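Local coordinates for protein possible prolidase (Bifidobacterium longum NCC2705, PDB 2P9B) that probably hydrolyses carbon-nitrogen bonds, as amidohydrolases do, and may be a prolidase, though its substrate is not established, at residues A[12-18]-A[59-65]; A[401-407]-A[420-426]. One frame throughout, in Å; residues are numbered along the deposited sequence.

Contact 1. Residues A[12-18]-A[59-65]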
loop_
_atom_site.group_PDB
_atom_site.type_symbol
_atom_site.label_atom_id
_atom_site.label_comp_id
_atom_site.label_asym_id
_atom_site.label_seq_id
_atom_site.Cartn_x
_atom_site.Cartn_y
_atom_site.Cartn_z
ATOM N N GLU A 12 14.659 -4.330 -22.283
ATOM C CA GLU A 12 14.536 -4.871 -23.627
ATOM C C GLU A 12 13.059 -4.873 -23.996
ATOM O O GLU A 12 12.236 -5.465 -23.297
ATOM C CB GLU A 12 15.102 -6.289 -23.675
ATOM C CG GLU A 12 16.582 -6.363 -23.319
ATOM C CD GLU A 12 17.137 -7.773 -23.403
ATOM O OE1 GLU A 12 16.634 -8.656 -22.675
ATOM O OE2 GLU A 12 18.075 -7.997 -24.197
ATOM N N PRO A 13 12.701 -4.202 -25.100
ATOM C CA PRO A 13 11.298 -4.148 -25.526
ATOM C C PRO A 13 10.714 -5.534 -25.764
ATOM O O PRO A 13 11.413 -6.441 -26.216
ATOM C CB PRO A 13 11.355 -3.302 -26.796
ATOM C CG PRO A 13 12.722 -3.595 -27.338
ATOM C CD PRO A 13 13.578 -3.563 -26.097
ATOM N N PHE A 14 9.431 -5.694 -25.457
ATOM C CA PHE A 14 8.773 -6.982 -25.636
ATOM C C PHE A 14 7.270 -6.833 -25.821
ATOM O O PHE A 14 6.717 -5.743 -25.695
ATOM C CB PHE A 14 9.046 -7.870 -24.420
ATOM C CG PHE A 14 8.441 -7.352 -23.140
ATOM C CD1 PHE A 14 7.139 -7.689 -22.779
ATOM C CD2 PHE A 14 9.172 -6.512 -22.302
ATOM C CE1 PHE A 14 6.573 -7.201 -21.598
ATOM C CE2 PHE A 14 8.619 -6.019 -21.123
ATOM C CZ PHE A 14 7.318 -6.363 -20.768
ATOM N N ALA A 15 6.615 -7.946 -26.120
ATOM C CA ALA A 15 5.173 -7.951 -26.294
ATOM C C ALA A 15 4.610 -9.197 -25.631
ATOM O O ALA A 15 5.079 -10.308 -25.885
ATOM C CB ALA A 15 4.816 -7.935 -27.776
ATOM N N LEU A 16 3.626 -9.005 -24.761
ATOM C CA LEU A 16 2.974 -10.116 -24.075
ATOM C C LEU A 16 1.668 -10.323 -24.822
ATOM O O LEU A 16 0.789 -9.465 -24.771
ATOM C CB LEU A 16 2.685 -9.749 -22.618
ATOM C CG LEU A 16 1.859 -10.759 -21.811
ATOM C CD1 LEU A 16 2.627 -12.060 -21.657
ATOM C CD2 LEU A 16 1.537 -10.159 -20.442
ATOM N N ALA A 17 1.536 -11.454 -25.511
ATOM C CA ALA A 17 0.337 -11.707 -26.303
ATOM C C ALA A 17 -0.601 -12.807 -25.822
ATOM O O ALA A 17 -0.237 -13.652 -25.001
ATOM C CB ALA A 17 0.742 -11.986 -27.751
ATOM N N HIS A 18 -1.823 -12.768 -26.353
ATOM C CA HIS A 18 -2.865 -13.749 -26.058
ATOM C C HIS A 18 -3.303 -13.821 -24.602
ATOM O O HIS A 18 -3.783 -14.853 -24.137
ATOM C CB HIS A 18 -2.406 -15.130 -26.526
ATOM C CG HIS A 18 -1.948 -15.155 -27.949
ATOM N ND1 HIS A 18 -2.756 -14.766 -28.996
ATOM C CD2 HIS A 18 -0.759 -15.497 -28.498
ATOM C CE1 HIS A 18 -2.083 -14.866 -30.129
ATOM N NE2 HIS A 18 -0.869 -15.306 -29.855
ATOM N N TYR A 59 11.708 -7.025 -30.908
ATOM C CA TYR A 59 10.966 -7.134 -29.653
ATOM C C TYR A 59 10.850 -8.579 -29.190
ATOM O O TYR A 59 10.561 -9.473 -29.983
ATOM C CB TYR A 59 9.563 -6.549 -29.815
ATOM C CG TYR A 59 9.475 -5.050 -29.651
ATOM C CD1 TYR A 59 10.355 -4.197 -30.318
ATOM C CD2 TYR A 59 8.479 -4.479 -28.859
ATOM C CE1 TYR A 59 10.239 -2.811 -30.201
ATOM C CE2 TYR A 59 8.354 -3.100 -28.736
ATOM C CZ TYR A 59 9.236 -2.272 -29.412
ATOM O OH TYR A 59 9.104 -0.910 -29.309
ATOM N N HIS A 60 11.077 -8.810 -27.900
ATOM C CA HIS A 60 10.971 -10.155 -27.354
ATOM C C HIS A 60 9.497 -10.539 -27.297
ATOM O O HIS A 60 8.622 -9.674 -27.237
ATOM C CB HIS A 60 11.603 -10.210 -25.962
ATOM C CG HIS A 60 13.082 -9.977 -25.968
ATOM N ND1 HIS A 60 13.797 -9.695 -24.824
ATOM C CD2 HIS A 60 13.983 -9.995 -26.979
ATOM C CE1 HIS A 60 15.074 -9.548 -25.131
ATOM N NE2 HIS A 60 15.213 -9.726 -26.432
ATOM N N TYR A 61 9.227 -11.839 -27.317
ATOM C CA TYR A 61 7.857 -12.337 -27.298
ATOM C C TYR A 61 7.534 -13.188 -26.074
ATOM O O TYR A 61 8.221 -14.169 -25.783
ATOM C CB TYR A 61 7.594 -13.157 -28.565
ATOM C CG TYR A 61 6.188 -13.700 -28.685
ATOM C CD1 TYR A 61 5.118 -12.866 -29.003
ATOM C CD2 TYR A 61 5.928 -15.054 -28.484
ATOM C CE1 TYR A 61 3.819 -13.369 -29.120
ATOM C CE2 TYR A 61 4.636 -15.567 -28.596
ATOM C CZ TYR A 61 3.588 -14.720 -28.915
ATOM O OH TYR A 61 2.313 -15.228 -29.028
ATOM N N LEU A 62 6.484 -12.796 -25.359
ATOM C CA LEU A 62 6.028 -13.524 -24.185
ATOM C C LEU A 62 4.643 -14.067 -24.518
ATOM O O LEU A 62 3.725 -13.308 -24.824
ATOM C CB LEU A 62 5.953 -12.603 -22.964
ATOM C CG LEU A 62 7.267 -12.142 -22.321
ATOM C CD1 LEU A 62 6.966 -11.213 -21.154
ATOM C CD2 LEU A 62 8.058 -13.347 -21.836
ATOM N N ASP A 63 4.498 -15.384 -24.472
ATOM C CA ASP A 63 3.224 -16.013 -24.789
ATOM C C ASP A 63 2.333 -16.099 -23.554
ATOM O O ASP A 63 2.567 -16.913 -22.664
ATOM C CB ASP A 63 3.476 -17.402 -25.378
ATOM C CG ASP A 63 2.201 -18.124 -25.734
ATOM O OD1 ASP A 63 1.171 -17.451 -25.951
ATOM O OD2 ASP A 63 2.233 -19.369 -25.811
ATOM N N GLY A 64 1.310 -15.248 -23.514
ATOM C CA GLY A 64 0.403 -15.218 -22.381
ATOM C C GLY A 64 -0.850 -16.067 -22.502
ATOM O O GLY A 64 -1.794 -15.898 -21.733
ATOM N N THR A 65 -0.871 -16.974 -23.471
ATOM C CA THR A 65 -2.022 -17.843 -23.660
ATOM C C THR A 65 -2.389 -18.523 -22.339
ATOM O O THR A 65 -1.528 -19.082 -21.661
ATOM C CB THR A 65 -1.723 -18.923 -24.724
ATOM O OG1 THR A 65 -1.426 -18.287 -25.971
ATOM C CG2 THR A 65 -2.917 -19.845 -24.902
#
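Tyr-61 holds its CG anti to the backbone N (chi1 -178°), which runs the ring along the neighbouring strand and lays CE1 3.6 Å from Ala-17 CB; its OH then reaches the ring edge of His-18, 3.1 Å from CD2. Tyr-59, with CG anti to its carbonyl carbon (chi1 -83°), instead carries its ring across, over Pro-13. Pro-13 CB sits 3.4 Å from the ring centroid of Tyr-59, almost on the normal, a CH-pi contact over the face, while the Tyr-59 hydroxyl is hydrogen-bonded to Glu-45. Between these ends strands 14-17 and 60-63 run parallel, with five backbone bonds alternating in direction; they form one margin of a mixed four-stranded sheet, in which 34-38 flanks 14-17 on its other side, consistent with the beta-sandwich that accompanies the TIM barrel in many amidohydrolases. Leu-16 CD1 packs on Leu-62 CB at 3.6 Å, on the sheet face shared with Phe-14. Asp-63 opens an Asx turn: its OD1 accepts hydrogen bonds from Thr-65 N, from above the carboxylate plane, and from Thr-65 OG1 at 2.7 Å through its syn lone pair. The latter bond orients the hydroxyl, whose OG1 lies 3.4 Å from His-18 CB, and Asn-33 holds the imidazole through ND1.

Contact 2. Residues A[401-407]-A[420-426]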
loop_
_atom_site.group_PDB
_atom_site.type_symbol
_atom_site.label_atom_id
_atom_site.label_comp_id
_atom_site.label_asym_id
_atom_site.label_seq_id
_atom_site.Cartn_x
_atom_site.Cartn_y
_atom_site.Cartn_z
ATOM N N ALA A 401 5.288 0.108 -17.458
ATOM C CA ALA A 401 4.909 -1.280 -17.670
ATOM C C ALA A 401 5.008 -2.095 -16.378
ATOM O O ALA A 401 5.900 -2.927 -16.226
ATOM C CB ALA A 401 5.780 -1.905 -18.763
ATOM N N ASP A 402 4.089 -1.839 -15.450
ATOM C CA ASP A 402 4.042 -2.566 -14.187
ATOM C C ASP A 402 2.950 -3.607 -14.394
ATOM O O ASP A 402 1.756 -3.309 -14.249
ATOM C CB ASP A 402 3.672 -1.622 -13.034
ATOM C CG ASP A 402 4.806 -0.663 -12.668
ATOM O OD1 ASP A 402 5.959 -1.129 -12.541
ATOM O OD2 ASP A 402 4.539 0.546 -12.494
ATOM N N LEU A 403 3.358 -4.823 -14.751
ATOM C CA LEU A 403 2.399 -5.887 -15.038
ATOM C C LEU A 403 2.475 -7.066 -14.093
ATOM O O LEU A 403 3.554 -7.480 -13.679
ATOM C CB LEU A 403 2.615 -6.416 -16.459
ATOM C CG LEU A 403 2.990 -5.432 -17.571
ATOM C CD1 LEU A 403 3.032 -6.175 -18.910
ATOM C CD2 LEU A 403 1.999 -4.299 -17.632
ATOM N N LEU A 404 1.315 -7.616 -13.769
ATOM C CA LEU A 404 1.257 -8.780 -12.906
ATOM C C LEU A 404 0.547 -9.865 -13.707
ATOM O O LEU A 404 -0.630 -9.728 -14.058
ATOM C CB LEU A 404 0.489 -8.464 -11.621
ATOM C CG LEU A 404 0.150 -9.660 -10.723
ATOM C CD1 LEU A 404 1.411 -10.441 -10.376
ATOM C CD2 LEU A 404 -0.544 -9.147 -9.460
ATOM N N VAL A 405 1.282 -10.924 -14.021
ATOM C CA VAL A 405 0.734 -12.034 -14.798
ATOM C C VAL A 405 0.323 -13.157 -13.854
ATOM O O VAL A 405 1.121 -13.618 -13.036
ATOM C CB VAL A 405 1.771 -12.547 -15.815
ATOM C CG1 VAL A 405 1.138 -13.585 -16.728
ATOM C CG2 VAL A 405 2.311 -11.371 -16.634
ATOM N N LEU A 406 -0.928 -13.586 -13.984
ATOM C CA LEU A 406 -1.503 -14.626 -13.136
ATOM C C LEU A 406 -1.905 -15.883 -13.906
ATOM O O LEU A 406 -2.117 -15.843 -15.113
ATOM C CB LEU A 406 -2.728 -14.064 -12.413
ATOM C CG LEU A 406 -2.486 -12.736 -11.687
ATOM C CD1 LEU A 406 -3.801 -12.187 -11.123
ATOM C CD2 LEU A 406 -1.470 -12.942 -10.580
ATOM N N ASN A 407 -2.033 -16.992 -13.184
ATOM C CA ASN A 407 -2.406 -18.263 -13.793
ATOM C C ASN A 407 -3.917 -18.480 -13.807
ATOM O O ASN A 407 -4.412 -19.415 -14.440
ATOM C CB ASN A 407 -1.713 -19.411 -13.054
ATOM C CG ASN A 407 -0.225 -19.472 -13.342
ATOM O OD1 ASN A 407 0.585 -19.704 -12.445
ATOM N ND2 ASN A 407 0.143 -19.273 -14.599
ATOM N N PRO A 420 1.881 -15.472 -8.257
ATOM C CA PRO A 420 2.018 -14.876 -9.590
ATOM C C PRO A 420 2.782 -15.766 -10.569
ATOM O O PRO A 420 3.637 -16.562 -10.171
ATOM C CB PRO A 420 2.772 -13.572 -9.313
ATOM C CG PRO A 420 2.414 -13.250 -7.892
ATOM C CD PRO A 420 2.485 -14.606 -7.232
ATOM N N ALA A 421 2.464 -15.625 -11.852
ATOM C CA ALA A 421 3.145 -16.377 -12.895
ATOM C C ALA A 421 4.404 -15.599 -13.271
ATOM O O ALA A 421 5.464 -16.174 -13.530
ATOM C CB ALA A 421 2.239 -16.526 -14.111
ATOM N N LEU A 422 4.276 -14.275 -13.292
ATOM C CA LEU A 422 5.395 -13.401 -13.628
ATOM C C LEU A 422 5.073 -11.975 -13.216
ATOM O O LEU A 422 3.928 -11.540 -13.313
ATOM C CB LEU A 422 5.664 -13.438 -15.140
ATOM C CG LEU A 422 6.738 -12.508 -15.721
ATOM C CD1 LEU A 422 8.111 -12.894 -15.189
ATOM C CD2 LEU A 422 6.728 -12.602 -17.245
ATOM N N VAL A 423 6.088 -11.259 -12.749
ATOM C CA VAL A 423 5.921 -9.868 -12.345
ATOM C C VAL A 423 6.869 -9.029 -13.195
ATOM O O VAL A 423 8.019 -9.401 -13.396
ATOM C CB VAL A 423 6.288 -9.656 -10.868
ATOM C CG1 VAL A 423 5.982 -8.213 -10.456
ATOM C CG2 VAL A 423 5.516 -10.629 -10.007
ATOM N N ILE A 424 6.378 -7.908 -13.702
ATOM C CA ILE A 424 7.197 -7.025 -14.517
ATOM C C ILE A 424 7.126 -5.658 -13.857
ATOM O O ILE A 424 6.037 -5.139 -13.613
ATOM C CB ILE A 424 6.658 -6.954 -15.966
ATOM C CG1 ILE A 424 6.638 -8.364 -16.559
ATOM C CG2 ILE A 424 7.521 -6.013 -16.807
ATOM C CD1 ILE A 424 6.090 -8.455 -17.962
ATOM N N ALA A 425 8.290 -5.092 -13.545
ATOM C CA ALA A 425 8.352 -3.788 -12.894
ATOM C C ALA A 425 8.964 -2.766 -13.840
ATOM O O ALA A 425 10.121 -2.891 -14.232
ATOM C CB ALA A 425 9.185 -3.881 -11.617
ATOM N N ALA A 426 8.184 -1.753 -14.197
ATOM C CA ALA A 426 8.660 -0.720 -15.111
ATOM C C ALA A 426 9.356 -1.333 -16.327
ATOM O O ALA A 426 10.421 -0.876 -16.747
ATOM C CB ALA A 426 9.605 0.224 -14.384
#
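The carboxylate of Asp-402 is met from above its plane by the N-H of Ala-426, which lies 42° out of that plane, with Ala-426 N 2.8 Å from Asp-402 OD1. Its other oxygen, OD2, takes a salt bridge from Arg-158 and a hydrogen bond from Thr-392, so both oxygens of this buried acid are engaged. Replacing Asp-402 by an alanine would probably leave Arg-158 without its counter-charge and the N-H of Ala-426 without its acceptor. At the other end, the amide of Asn-407 has its ND2 3.5 Å from the methyl CB of Ala-421.

From Leu-403 to Val-405 the strands form an antiparallel ladder, Leu-403 and Ile-424 exchanging two backbone bonds. The regular pattern gives way to a classic beta bulge where Ala-421 and Leu-422 both face Val-405. The carbonyl oxygen of Val-405 is shared by Ala-421 N at 2.7 Å and, less closely, by Leu-422 N at 3.2 Å. On one face Leu-403 and Ile-424 lie side by side, CD1 to CD1 3.9 Å. On the other, Leu-404, with CG anti to the backbone N (chi1 170°), carries its CD1 to within 3.6 Å of Pro-420 CB and also touches Val-423.

Probably part of the beta-sandwich beside the amidohydrolase barrel, strand 403-406 lies between 422-425 and 68-78, bonding to the latter through its backbone, with Leu-404 and Leu-406 packed on Met-70. Val-423 rests on Thr-130 of strand 129-134, whereas Val-405 and Ile-424 turn their side chains to strand 14-17.

The two contacts illustrate how segments far apart in sequence can pack as two sheets, as in the beta-sandwich of amidohydrolases. From the N terminus, contact 1 closes a loop of 40 residues that holds strands but no helix. The chain then enters strand 68-78 and the long TIM-barrel portion typical of the family, before contact 2 closes a short connection of 12 residues without helix or strand. The loops are in series, neither nesting nor crossing. In space the pairs lie against each other, centres about 12 Å apart: Phe-14 packs on Ile-424, Leu-16 on Val-405 and Leu-62 on Leu-422. The apolar faces of two sheets thus join N-terminal and C-terminal strands, contact 2 lying nearer the chain's centre.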